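Local atomic coordinates of DNA polymerase III, gamma subunit-related protein (Thermotoga maritima, PDB entry 2GNO), a protein that probably binds DNA and is related to the gamma subunit of bacterial DNA polymerase III. Residues A[16-20]-A[105-111]; A[49-55]-A[69-73]; A[86-92]-A[115-121]; A[195-199]-A[209-213]; A[214-220]-A[291-295]. All blocks are in the same frame, centred on the assembly; numbering follows the deposited sequence.

Interaction 1. Residues A[16-20]-A[105-111]; sequences SEGIS and ALEEPPE
Ser20 OG donates a hydrogen bond of 2.8 Å to the backbone carbonyl Leu106 O, and the hydroxyl lies in the carbonyl plane on a lone pair, with a C=O...donor angle of 117°. This carbonyl belongs to the last turn of helix 103-107. Four residues on stands Pro110, which has no N-H to offer it, and a serine from a neighbouring strand serves as donor instead. The hydroxyl reaches the carbonyl because OG lies beside the backbone N of Ser20 (chi1 -69°). Branch CD2 of Leu106 comes within 3.5 Å of Ser20 OG, and Pro109 CG approaches the same hydroxyl at 3.7 Å from the outgoing loop. Two apolar carbons thus flank this bond between buried residues. The pairing joins the start of strand 19-24 to the connection between helix 103-107 and strand 113-119, within a parallel alpha/beta sheet consistent with the P-loop NTPase clan; Ile19 continues it by backbone bonds to Ala113 and Ile115. Farther out the contact becomes a surface one. Gly18 CA lies 3.4 Å from Pro110 O, and a beta carbon there would run into the carbonyl oxygens of Pro109 and Pro110 and, at this positive phi, into the preceding carbonyl as well. A water molecule completes the outer edge, donating to Glu111 O at 2.8 Å and accepting a weak bond from Gly18 N.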
# COMPACT_ATOMS: atom_id res chain seq x y z
N SER A 16 21.87 -15.67 13.85
CA SER A 16 22.21 -14.25 14.02
C SER A 16 22.04 -13.89 15.49
O SER A 16 21.14 -14.37 16.16
CB SER A 16 21.32 -13.32 13.18
OG SER A 16 21.63 -13.43 11.80
N GLU A 17 22.92 -13.01 15.96
CA GLU A 17 22.91 -12.53 17.34
C GLU A 17 22.62 -11.05 17.25
O GLU A 17 23.39 -10.18 17.65
CB GLU A 17 24.20 -12.91 18.08
CG GLU A 17 25.51 -12.67 17.35
CD GLU A 17 26.68 -13.24 18.08
OE1 GLU A 17 26.63 -13.31 19.32
OE2 GLU A 17 27.66 -13.60 17.40
N GLY A 18 21.43 -10.79 16.70
CA GLY A 18 20.93 -9.46 16.47
C GLY A 18 21.02 -9.29 14.98
O GLY A 18 22.04 -9.65 14.39
N ILE A 19 19.97 -8.79 14.34
CA ILE A 19 20.01 -8.58 12.90
C ILE A 19 19.02 -7.54 12.44
O ILE A 19 17.91 -7.45 12.96
CB ILE A 19 19.78 -9.90 12.10
CG1 ILE A 19 20.14 -9.71 10.61
CG2 ILE A 19 18.35 -10.47 12.30
CD1 ILE A 19 20.06 -10.93 9.81
N SER A 20 19.47 -6.73 11.47
CA SER A 20 18.69 -5.71 10.83
C SER A 20 18.52 -6.20 9.40
O SER A 20 19.50 -6.49 8.73
CB SER A 20 19.38 -4.36 10.91
OG SER A 20 19.39 -3.93 12.26
N ALA A 105 21.59 1.05 17.14
CA ALA A 105 20.66 -0.09 17.26
C ALA A 105 20.63 -0.92 15.97
O ALA A 105 20.52 -2.13 16.05
CB ALA A 105 19.25 0.39 17.61
N LEU A 106 20.75 -0.28 14.80
CA LEU A 106 20.77 -1.02 13.53
C LEU A 106 22.04 -1.83 13.34
O LEU A 106 21.95 -3.00 12.94
CB LEU A 106 20.55 -0.13 12.30
CG LEU A 106 19.16 0.40 11.93
CD1 LEU A 106 19.29 1.39 10.78
CD2 LEU A 106 18.18 -0.72 11.56
N GLU A 107 23.21 -1.23 13.62
CA GLU A 107 24.49 -1.93 13.44
C GLU A 107 24.70 -3.03 14.47
O GLU A 107 25.19 -4.11 14.13
CB GLU A 107 25.71 -0.99 13.43
CG GLU A 107 26.10 -0.29 14.74
CD GLU A 107 27.21 0.75 14.53
OE1 GLU A 107 27.91 0.67 13.50
OE2 GLU A 107 27.39 1.64 15.40
N GLU A 108 24.33 -2.75 15.72
CA GLU A 108 24.49 -3.71 16.81
C GLU A 108 23.21 -3.82 17.60
O GLU A 108 23.13 -3.28 18.71
N PRO A 109 22.19 -4.51 17.05
CA PRO A 109 20.96 -4.64 17.80
C PRO A 109 21.17 -5.63 18.93
O PRO A 109 22.12 -6.41 18.87
CB PRO A 109 19.95 -5.19 16.78
CG PRO A 109 20.66 -5.30 15.49
CD PRO A 109 22.11 -5.22 15.75
N PRO A 110 20.32 -5.58 19.97
CA PRO A 110 20.47 -6.55 21.04
C PRO A 110 20.48 -7.97 20.48
O PRO A 110 19.83 -8.23 19.47
CB PRO A 110 19.21 -6.31 21.89
CG PRO A 110 18.89 -4.88 21.67
CD PRO A 110 19.26 -4.59 20.26
N GLU A 111 21.26 -8.86 21.09
CA GLU A 111 21.37 -10.28 20.67
C GLU A 111 20.01 -10.95 20.36
O GLU A 111 19.90 -11.72 19.42
CB GLU A 111 22.19 -11.15 21.66
CG GLU A 111 21.72 -11.25 23.15
CD GLU A 111 21.98 -10.00 24.03
OE1 GLU A 111 22.61 -9.03 23.56
OE2 GLU A 111 21.55 -10.01 25.20
O HOH W 1 18.43 -11.90 17.08

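Interaction 2. Residues A[49-55]-A[69-73]; sequences ASDVLEI and TIKDF
Apolar packing of a helix against an edge strand of the sheet is the substance of this contact, in which Leu53 and Ile55 of strand 52-55 meet Ile70 and Phe73 of helix 64-74. The two short axes are nearly antiparallel, at 176°, and 10.0 Å apart. Leu53 CB sits over the centre of the Phe73 ring, 3.6 Å from its centroid and 12° off the normal, a CH-pi contact. The two side chains slide past each other in opposite directions, and Leu53 CD2 reaches back to Phe73 CB at 3.9 Å. With CG of Phe73 anti to the backbone N (chi1 178°), the ring is thrown across to the chain leading into the strand and its first residue, where Val52 N and the carbonyl carbon of Asp51 lie at its edge and Ser50 O approaches CE1 at 3.4 Å. Farther along, the CG1 atoms of Ile55 and Ile70 meet at 3.7 Å. Were Phe73 replaced by an alanine, Leu53 CB would probably lose its aromatic face and a gap would open beside residues 49-52. Lys84, at the start of the next strand, makes a cation-pi contact with the same ring. Strand 52-55, helix 64-74 and strand 84-88 follow one another as a beta-alpha-beta crossover, the repeating unit of parallel alpha/beta folds such as the P-loop NTPases.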
# COMPACT_ATOMS: atom_id res chain seq x y z
N ALA A 49 1.95 -8.28 21.76
CA ALA A 49 2.43 -6.89 21.54
C ALA A 49 3.73 -6.56 22.25
O ALA A 49 4.44 -5.64 21.86
CB ALA A 49 1.36 -5.88 21.90
N SER A 50 4.02 -7.27 23.33
CA SER A 50 5.26 -7.09 24.06
C SER A 50 6.48 -7.60 23.28
O SER A 50 7.59 -7.19 23.56
CB SER A 50 5.18 -7.89 25.35
OG SER A 50 4.95 -9.25 25.04
N ASP A 51 6.25 -8.53 22.33
CA ASP A 51 7.32 -9.14 21.50
C ASP A 51 7.54 -8.59 20.06
O ASP A 51 8.60 -8.81 19.51
CB ASP A 51 7.09 -10.65 21.42
CG ASP A 51 7.21 -11.34 22.78
OD1 ASP A 51 7.42 -10.64 23.78
OD2 ASP A 51 7.11 -12.58 22.87
N VAL A 52 6.55 -7.93 19.48
CA VAL A 52 6.64 -7.34 18.14
C VAL A 52 6.05 -5.92 18.10
O VAL A 52 4.89 -5.71 18.48
CB VAL A 52 5.87 -8.16 17.06
CG1 VAL A 52 6.07 -7.56 15.65
CG2 VAL A 52 6.27 -9.62 17.08
N LEU A 53 6.83 -4.96 17.60
CA LEU A 53 6.40 -3.57 17.48
C LEU A 53 6.34 -3.19 16.01
O LEU A 53 7.30 -3.41 15.28
CB LEU A 53 7.38 -2.63 18.19
CG LEU A 53 7.16 -1.11 17.99
CD1 LEU A 53 5.83 -0.67 18.55
CD2 LEU A 53 8.29 -0.34 18.59
N GLU A 54 5.23 -2.58 15.60
CA GLU A 54 5.05 -2.13 14.24
C GLU A 54 5.10 -0.61 14.22
O GLU A 54 4.40 0.04 15.00
CB GLU A 54 3.72 -2.62 13.71
CG GLU A 54 3.49 -2.43 12.22
CD GLU A 54 2.13 -2.96 11.77
OE1 GLU A 54 1.37 -3.47 12.61
OE2 GLU A 54 1.81 -2.86 10.57
N ILE A 55 5.95 -0.05 13.37
CA ILE A 55 6.09 1.39 13.19
C ILE A 55 5.56 1.70 11.81
O ILE A 55 6.09 1.21 10.82
CB ILE A 55 7.54 1.87 13.38
CG1 ILE A 55 7.97 1.72 14.85
CG2 ILE A 55 7.71 3.32 12.96
CD1 ILE A 55 7.28 2.68 15.87
N THR A 69 10.97 5.46 20.40
CA THR A 69 10.01 4.42 20.74
C THR A 69 10.59 3.05 20.52
O THR A 69 10.51 2.20 21.39
CB THR A 69 8.70 4.53 19.96
OG1 THR A 69 8.14 5.83 20.17
CG2 THR A 69 7.68 3.47 20.45
N ILE A 70 11.19 2.86 19.35
CA ILE A 70 11.82 1.61 18.98
C ILE A 70 12.96 1.26 19.96
O ILE A 70 13.05 0.11 20.42
CB ILE A 70 12.41 1.69 17.55
CG1 ILE A 70 11.30 1.86 16.48
CG2 ILE A 70 13.21 0.41 17.24
CD1 ILE A 70 11.80 2.24 15.08
N LYS A 71 13.84 2.22 20.22
CA LYS A 71 14.97 1.98 21.13
C LYS A 71 14.53 1.57 22.55
O LYS A 71 15.16 0.71 23.16
CB LYS A 71 15.95 3.16 21.15
CG LYS A 71 16.71 3.35 19.82
CD LYS A 71 17.82 4.42 19.87
CE LYS A 71 17.34 5.83 20.21
NZ LYS A 71 18.45 6.84 20.15
N ASP A 72 13.46 2.17 23.06
CA ASP A 72 12.93 1.82 24.40
C ASP A 72 12.40 0.38 24.38
O ASP A 72 12.67 -0.39 25.30
CB ASP A 72 11.82 2.77 24.85
CG ASP A 72 11.44 2.58 26.33
N PHE A 73 11.67 0.04 23.31
CA PHE A 73 11.09 -1.28 23.12
C PHE A 73 12.19 -2.35 23.04
O PHE A 73 12.07 -3.40 23.67
CB PHE A 73 10.21 -1.28 21.85
CG PHE A 73 9.58 -2.62 21.51
CD1 PHE A 73 8.41 -3.04 22.15
CD2 PHE A 73 10.12 -3.41 20.52
CE1 PHE A 73 7.82 -4.25 21.82
CE2 PHE A 73 9.55 -4.62 20.20
CZ PHE A 73 8.40 -5.04 20.86

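Interaction 3. Residues A[86-92]-A[115-121]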
# COMPACT_ATOMS: atom_id res chain seq x y z
N VAL A 86 10.97 -5.77 15.49
CA VAL A 86 10.51 -4.42 15.22
C VAL A 86 10.28 -4.35 13.71
O VAL A 86 11.18 -4.64 12.95
CB VAL A 86 11.51 -3.31 15.63
CG1 VAL A 86 11.02 -1.94 15.16
CG2 VAL A 86 11.72 -3.32 17.11
N ILE A 87 9.07 -3.95 13.30
CA ILE A 87 8.72 -3.82 11.89
C ILE A 87 8.56 -2.34 11.56
O ILE A 87 7.80 -1.64 12.22
CB ILE A 87 7.45 -4.58 11.57
CG1 ILE A 87 7.64 -6.07 11.92
CG2 ILE A 87 7.10 -4.43 10.10
CD1 ILE A 87 6.37 -6.81 12.08
N VAL A 88 9.32 -1.85 10.58
CA VAL A 88 9.24 -0.43 10.18
C VAL A 88 8.82 -0.46 8.72
O VAL A 88 9.62 -0.82 7.86
CB VAL A 88 10.57 0.29 10.31
CG1 VAL A 88 10.42 1.79 9.95
CG2 VAL A 88 11.14 0.10 11.72
N HIS A 89 7.58 -0.09 8.44
CA HIS A 89 7.07 -0.12 7.07
C HIS A 89 7.47 1.09 6.25
O HIS A 89 7.42 2.20 6.77
CB HIS A 89 5.55 -0.20 7.06
CG HIS A 89 4.99 -1.45 7.65
ND1 HIS A 89 5.29 -2.70 7.16
CD2 HIS A 89 4.03 -1.65 8.59
CE1 HIS A 89 4.62 -3.62 7.83
NE2 HIS A 89 3.83 -3.01 8.69
N ASP A 90 7.87 0.89 5.00
CA ASP A 90 8.26 2.01 4.12
C ASP A 90 9.28 2.94 4.80
O ASP A 90 9.08 4.16 4.89
CB ASP A 90 6.98 2.71 3.65
CG ASP A 90 6.16 1.84 2.70
OD1 ASP A 90 6.75 1.25 1.76
OD2 ASP A 90 4.93 1.78 2.84
N CYS A 91 10.41 2.34 5.18
CA CYS A 91 11.48 3.00 5.94
C CYS A 91 12.25 4.16 5.30
O CYS A 91 12.98 4.87 6.02
CB CYS A 91 12.46 1.97 6.48
SG CYS A 91 13.27 1.17 5.15
N GLU A 92 12.09 4.37 3.99
CA GLU A 92 12.71 5.51 3.29
C GLU A 92 12.13 6.82 3.82
O GLU A 92 12.72 7.90 3.62
CB GLU A 92 12.53 5.45 1.76
CG GLU A 92 11.11 5.65 1.16
CD GLU A 92 10.12 4.51 1.35
OE1 GLU A 92 10.47 3.48 1.97
OE2 GLU A 92 8.99 4.66 0.86
N ILE A 115 15.34 -6.55 13.59
CA ILE A 115 14.72 -5.32 13.10
C ILE A 115 14.39 -5.60 11.65
O ILE A 115 15.28 -6.00 10.88
CB ILE A 115 15.63 -4.09 13.24
CG1 ILE A 115 16.03 -3.89 14.71
CG2 ILE A 115 14.90 -2.87 12.68
CD1 ILE A 115 17.04 -2.74 14.95
N VAL A 116 13.11 -5.46 11.30
CA VAL A 116 12.63 -5.74 9.95
C VAL A 116 12.11 -4.44 9.32
O VAL A 116 11.01 -4.01 9.58
CB VAL A 116 11.47 -6.77 9.96
CG1 VAL A 116 11.18 -7.25 8.51
CG2 VAL A 116 11.86 -7.96 10.83
N LEU A 117 12.95 -3.83 8.50
CA LEU A 117 12.60 -2.64 7.79
C LEU A 117 12.08 -3.09 6.44
O LEU A 117 12.41 -4.20 5.99
CB LEU A 117 13.85 -1.79 7.55
CG LEU A 117 14.74 -1.38 8.72
CD1 LEU A 117 15.86 -0.49 8.23
CD2 LEU A 117 13.97 -0.67 9.73
N ASN A 118 11.22 -2.30 5.81
CA ASN A 118 10.76 -2.63 4.46
C ASN A 118 10.60 -1.37 3.61
O ASN A 118 10.32 -0.27 4.12
CB ASN A 118 9.55 -3.57 4.40
CG ASN A 118 8.29 -2.98 4.99
OD1 ASN A 118 7.73 -2.05 4.44
ND2 ASN A 118 7.79 -3.58 6.06
N THR A 119 10.83 -1.54 2.32
CA THR A 119 10.76 -0.44 1.36
C THR A 119 10.75 -1.03 -0.03
O THR A 119 11.08 -2.20 -0.23
CB THR A 119 11.99 0.50 1.46
OG1 THR A 119 11.80 1.65 0.63
CG2 THR A 119 13.30 -0.21 1.03
N ARG A 120 10.39 -0.21 -0.99
CA ARG A 120 10.37 -0.60 -2.40
C ARG A 120 11.44 0.19 -3.19
O ARG A 120 11.57 -0.00 -4.40
CB ARG A 120 8.99 -0.22 -2.94
CG ARG A 120 7.78 -0.86 -2.19
CD ARG A 120 6.50 -0.20 -2.64
NE ARG A 120 6.36 -0.28 -4.10
CZ ARG A 120 5.55 0.46 -4.85
NH1 ARG A 120 4.77 1.42 -4.33
NH2 ARG A 120 5.54 0.27 -6.18
N ARG A 121 12.23 0.99 -2.48
CA ARG A 121 13.20 1.90 -3.03
C ARG A 121 14.57 1.79 -2.31
O ARG A 121 14.94 2.67 -1.54
CB ARG A 121 12.58 3.30 -2.79
CG ARG A 121 11.04 3.33 -3.00
CD ARG A 121 10.36 4.67 -2.81
NE ARG A 121 8.90 4.52 -2.91
CZ ARG A 121 8.00 5.50 -2.74
NH1 ARG A 121 8.38 6.75 -2.45
NH2 ARG A 121 6.70 5.22 -2.86
O HOH W 2 9.09 1.83 -0.11
O HOH W 3 7.31 -1.59 1.69
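Thr119 OG1 donates to Glu92 OE1 at 2.6 Å, meeting the carboxylate from above its plane, and accepts from Arg121 N to form an ST turn. The other carboxylate oxygen, Glu92 OE2, lies over one face of the Arg121 guanidinium in a long salt bridge, charge attraction rather than a directed bond. Asn118 bonds through both side chain and backbone. Its ND2 gives His89 ND1 a straight bond (2.9 Å, 180°) in the amide plane, while OD1 takes Asp90 N from above that plane at 3.0 Å. Since CG stands between the backbone N and carbonyl carbon (chi1 65°), the amide turns across to the loop that follows strand 84-88. Asn118 O accepts Cys91 N at 2.8 Å, and a water links Asp90 OD1 to Asn118 OD1. Inward, the parallel ladder takes over: Val116 N to Val86 O, Val88 N to Val116 O, Asn118 N to Val88 O. Val88 CG2 and Leu117 CD2 lie side by side at 3.5 Å. Glu54 binds His89 NE2 from the next strand. These central strands carry Val86 and Ile115 against helix 64-74 on one face, Ile87 and Val116 against helix 30-43 on the other, with strands 52-55 and 19-24 flanking them.

Interaction 4. Residues A[195-199]-A[209-213]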
# COMPACT_ATOMS: atom_id res chain seq x y z
N LEU A 195 -21.54 5.36 -0.38
CA LEU A 195 -20.40 4.92 -1.17
C LEU A 195 -19.18 5.79 -0.88
O LEU A 195 -18.07 5.27 -0.81
CB LEU A 195 -20.73 5.00 -2.67
CG LEU A 195 -19.65 4.58 -3.68
CD1 LEU A 195 -19.31 3.11 -3.48
CD2 LEU A 195 -20.11 4.84 -5.13
N LEU A 196 -19.38 7.10 -0.73
CA LEU A 196 -18.27 8.03 -0.44
C LEU A 196 -17.56 7.79 0.89
O LEU A 196 -16.43 8.24 1.07
CB LEU A 196 -18.74 9.48 -0.55
CG LEU A 196 -19.14 9.91 -1.96
CD1 LEU A 196 -19.70 11.32 -1.92
CD2 LEU A 196 -17.96 9.80 -2.93
N LYS A 197 -18.23 7.08 1.81
CA LYS A 197 -17.66 6.71 3.08
C LYS A 197 -16.68 5.54 2.91
O LYS A 197 -15.97 5.21 3.85
CB LYS A 197 -18.78 6.37 4.08
CG LYS A 197 -19.75 7.54 4.35
CD LYS A 197 -20.91 7.15 5.25
CE LYS A 197 -21.92 8.29 5.39
NZ LYS A 197 -21.32 9.52 6.00
N LYS A 198 -16.63 4.90 1.73
CA LYS A 198 -15.74 3.79 1.44
C LYS A 198 -14.62 4.08 0.44
O LYS A 198 -13.65 3.35 0.42
CB LYS A 198 -16.54 2.60 0.92
CG LYS A 198 -17.62 2.05 1.87
CD LYS A 198 -18.36 0.91 1.19
CE LYS A 198 -19.44 0.29 2.05
NZ LYS A 198 -18.87 -0.40 3.24
N VAL A 199 -14.73 5.14 -0.36
CA VAL A 199 -13.70 5.42 -1.38
C VAL A 199 -12.29 5.66 -0.81
O VAL A 199 -11.31 5.45 -1.54
CB VAL A 199 -14.11 6.55 -2.38
CG1 VAL A 199 -15.45 6.21 -3.02
CG2 VAL A 199 -14.19 7.91 -1.69
N ALA A 209 -14.83 0.47 -4.30
CA ALA A 209 -15.65 1.69 -4.17
C ALA A 209 -15.15 2.75 -5.15
O ALA A 209 -15.96 3.46 -5.75
CB ALA A 209 -15.62 2.21 -2.75
N CYS A 210 -13.83 2.88 -5.30
CA CYS A 210 -13.25 3.82 -6.28
C CYS A 210 -13.68 3.43 -7.70
O CYS A 210 -14.06 4.31 -8.46
CB CYS A 210 -11.75 3.96 -6.15
SG CYS A 210 -11.34 4.99 -4.73
N ARG A 211 -13.59 2.15 -8.04
CA ARG A 211 -14.01 1.66 -9.36
C ARG A 211 -15.47 2.01 -9.61
O ARG A 211 -15.82 2.49 -10.69
CB ARG A 211 -13.80 0.14 -9.50
CG ARG A 211 -12.37 -0.27 -9.75
CD ARG A 211 -12.19 -1.77 -9.99
NE ARG A 211 -13.02 -2.32 -11.08
CZ ARG A 211 -14.23 -2.89 -10.97
NH1 ARG A 211 -14.85 -3.03 -9.80
NH2 ARG A 211 -14.84 -3.34 -12.04
N GLU A 212 -16.32 1.77 -8.61
CA GLU A 212 -17.73 2.08 -8.69
C GLU A 212 -18.02 3.57 -8.84
O GLU A 212 -18.90 3.94 -9.62
CB GLU A 212 -18.45 1.53 -7.46
CG GLU A 212 -19.94 1.81 -7.37
CD GLU A 212 -20.72 1.29 -8.54
OE1 GLU A 212 -20.37 0.23 -9.10
OE2 GLU A 212 -21.73 1.93 -8.85
N LEU A 213 -17.31 4.42 -8.11
CA LEU A 213 -17.53 5.85 -8.23
C LEU A 213 -17.14 6.31 -9.66
O LEU A 213 -17.82 7.17 -10.23
CB LEU A 213 -16.73 6.62 -7.19
CG LEU A 213 -16.99 8.14 -7.17
CD1 LEU A 213 -18.43 8.46 -6.83
CD2 LEU A 213 -16.04 8.89 -6.28
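Leu195 and Ala209 meet at the centre of this buried apolar contact, with Leu195 CD1 3.9 Å from Ala209 CB. The leucine holds CG anti to its own amide nitrogen (chi1 180°), which drives both methyls across to helix 203-219: CD1 settles on Ala209, while CD2 passes over Glu212 CG at 3.8 Å, the two side chains crossing at about a right angle. Leu196 takes the other common leucine shape, CG beside the backbone N (chi1 -66°). Although its CB bond leads away from the helix, CD2 swings back to meet Leu213 CD2 at 4.0 Å. Around the alanine methyl the fit is close, since Lys198 CB stands 3.8 Å from Ala209 CB and Val199 CG1 comes in at 4.0 Å. Cys210 turns its sulfur toward Val199, with SG 3.2 Å from Val199 O. Cutting Leu195 down to an alanine would probably open a gap between Ala209 and Glu212 CG and strip Glu212 CG of its leucine neighbour. The polar ends point elsewhere: Lys198 NZ pairs with Glu205, and Glu212 OE2 with Arg216. Helix 225-235 receives Leu196 and Leu213, helix 166-189 receives Leu195, and helix 239-254 receives Val199 and Cys210. Small and branched side chains interleaved among several helices in this way make an all-helical bundle, consistent with the helical region following an AAA+ lid.

Interaction 5. Residues A[214-220]-A[291-295]; sequences LERFSKV and LAIHR
Arg295 stretches from helix 283-298 to the carbonyls of Phe217 and Val220 at the C-terminal end of helix 203-219. CB starts 4.0 Å from Phe217 O; CG passes that oxygen and Ser218 O, which lie to the same side of it; CD closes to 3.5 Å from Phe217 O. The extended chain, with CG anti to the backbone nitrogen (chi1 176°), then delivers the guanidinium to two carbonyls. NH1 binds Phe217 O at 2.9 Å, tilted from the carbonyl plane, and Val220 O at 2.9 Å on a lone pair, while NH2 takes Val220 O at 3.1 Å, an end-on grip of two nitrogens on one oxygen. The positive group probably gains from the partial negative charge at this helix end. The axes of 214-219 and 291-295 cross at -68° with a closest approach of 8.8 Å, in the all-helical C-terminal domain of the gamma-related family. Nearby, Leu291 CD1 sits over the centre of the Phe217 ring, 3.6 Å from its centroid in a CH-pi contact, and Leu291 CD2 presses on Leu214 CD2 at 3.5 Å. A water joins His294 NE2 to Glu215 OE1. Phe225 lies edge-to-face with Phe217.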
# COMPACT_ATOMS: atom_id res chain seq x y z
N LEU A 214 -16.06 5.77 -10.21
CA LEU A 214 -15.63 6.13 -11.56
C LEU A 214 -16.65 5.74 -12.60
O LEU A 214 -16.85 6.49 -13.57
CB LEU A 214 -14.30 5.53 -11.93
CG LEU A 214 -13.11 6.12 -11.21
CD1 LEU A 214 -11.88 5.28 -11.42
CD2 LEU A 214 -12.88 7.58 -11.64
N GLU A 215 -17.24 4.56 -12.41
CA GLU A 215 -18.26 4.05 -13.31
C GLU A 215 -19.48 4.96 -13.27
O GLU A 215 -20.11 5.16 -14.29
CB GLU A 215 -18.62 2.58 -12.98
CG GLU A 215 -19.58 1.89 -13.97
CD GLU A 215 -19.01 1.69 -15.37
OE1 GLU A 215 -17.82 1.97 -15.62
OE2 GLU A 215 -19.76 1.26 -16.24
N ARG A 216 -19.81 5.52 -12.10
CA ARG A 216 -20.93 6.45 -12.00
C ARG A 216 -20.64 7.72 -12.74
O ARG A 216 -21.55 8.25 -13.37
CB ARG A 216 -21.30 6.76 -10.57
CG ARG A 216 -21.84 5.56 -9.91
CD ARG A 216 -22.27 5.79 -8.54
NE ARG A 216 -22.71 4.51 -7.98
CZ ARG A 216 -23.30 4.35 -6.81
NH1 ARG A 216 -23.65 5.40 -6.05
NH2 ARG A 216 -23.62 3.12 -6.44
N PHE A 217 -19.42 8.23 -12.64
CA PHE A 217 -19.06 9.41 -13.40
C PHE A 217 -19.02 9.10 -14.87
O PHE A 217 -19.32 9.96 -15.66
CB PHE A 217 -17.75 10.07 -12.94
CG PHE A 217 -17.91 10.89 -11.70
CD1 PHE A 217 -18.52 12.14 -11.77
CD2 PHE A 217 -17.41 10.47 -10.50
CE1 PHE A 217 -18.67 12.91 -10.67
CE2 PHE A 217 -17.55 11.27 -9.37
CZ PHE A 217 -18.18 12.49 -9.46
N SER A 218 -18.63 7.88 -15.24
CA SER A 218 -18.61 7.47 -16.64
C SER A 218 -20.03 7.30 -17.26
O SER A 218 -20.25 7.68 -18.41
CB SER A 218 -17.86 6.14 -16.77
OG SER A 218 -17.75 5.73 -18.14
N LYS A 219 -20.97 6.77 -16.49
CA LYS A 219 -22.33 6.50 -16.96
C LYS A 219 -23.46 7.44 -16.58
O LYS A 219 -24.56 7.29 -17.12
CB LYS A 219 -22.74 5.10 -16.50
CG LYS A 219 -21.87 3.95 -16.99
CD LYS A 219 -21.81 3.83 -18.50
CE LYS A 219 -21.07 2.56 -18.90
NZ LYS A 219 -20.99 2.36 -20.37
N VAL A 220 -23.27 8.34 -15.63
CA VAL A 220 -24.35 9.26 -15.25
C VAL A 220 -24.84 10.02 -16.49
O VAL A 220 -24.04 10.34 -17.35
CB VAL A 220 -23.92 10.26 -14.16
CG1 VAL A 220 -22.72 11.14 -14.60
CG2 VAL A 220 -25.08 11.12 -13.73
N LEU A 291 -11.76 12.90 -14.29
CA LEU A 291 -13.06 12.28 -14.46
C LEU A 291 -13.61 12.49 -15.86
O LEU A 291 -14.19 11.56 -16.44
CB LEU A 291 -14.06 12.81 -13.43
CG LEU A 291 -13.83 12.41 -11.99
CD1 LEU A 291 -14.82 13.13 -11.10
CD2 LEU A 291 -13.97 10.89 -11.81
N ALA A 292 -13.43 13.70 -16.39
CA ALA A 292 -13.86 14.02 -17.75
C ALA A 292 -13.03 13.19 -18.72
O ALA A 292 -13.58 12.67 -19.68
CB ALA A 292 -13.70 15.50 -18.07
N ILE A 293 -11.72 13.08 -18.46
CA ILE A 293 -10.84 12.27 -19.31
C ILE A 293 -11.36 10.82 -19.36
O ILE A 293 -11.48 10.24 -20.44
CB ILE A 293 -9.35 12.31 -18.79
CG1 ILE A 293 -8.72 13.67 -19.13
CG2 ILE A 293 -8.50 11.22 -19.42
CD1 ILE A 293 -7.40 13.97 -18.37
N HIS A 294 -11.65 10.27 -18.19
CA HIS A 294 -12.15 8.90 -18.06
C HIS A 294 -13.51 8.68 -18.73
O HIS A 294 -13.69 7.71 -19.46
CB HIS A 294 -12.23 8.53 -16.58
CG HIS A 294 -12.79 7.15 -16.33
ND1 HIS A 294 -12.10 6.00 -16.64
CD2 HIS A 294 -13.96 6.76 -15.77
CE1 HIS A 294 -12.83 4.95 -16.29
NE2 HIS A 294 -13.96 5.39 -15.77
N ARG A 295 -14.44 9.59 -18.46
CA ARG A 295 -15.78 9.56 -19.03
C ARG A 295 -15.75 9.59 -20.55
O ARG A 295 -16.43 8.79 -21.20
CB ARG A 295 -16.60 10.72 -18.49
CG ARG A 295 -18.00 10.86 -19.08
CD ARG A 295 -18.68 12.02 -18.46
NE ARG A 295 -20.02 12.31 -19.04
CZ ARG A 295 -21.15 11.67 -18.71
NH1 ARG A 295 -21.15 10.69 -17.81
NH2 ARG A 295 -22.30 12.03 -19.27
O HOH W 4 -15.36 3.18 -15.20

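Interactions 1, 2 and 3 belong to one parallel sheet, and interactions 4 and 5 to the helical part on the other side of the chain's centre; the centres of 3 and 4 are 30 Å apart. Interaction 3 is buried mid-sheet and rich in backbone and amide bonds, whereas interaction 2 at the edge strand is partly buried and apolar, and interaction 1 is a surface contact with one direct bond. Ile19 and Leu53 link interactions 1 and 2 to interaction 3: Ile19 O approaches Ile115 N at 2.8 Å, and Leu53 O approaches Ile87 N at 2.7 Å. Interactions 4 and 5, both buried, share helix 203-219: apolar packing holds its middle, while a guanidinium grips carbonyls at its end.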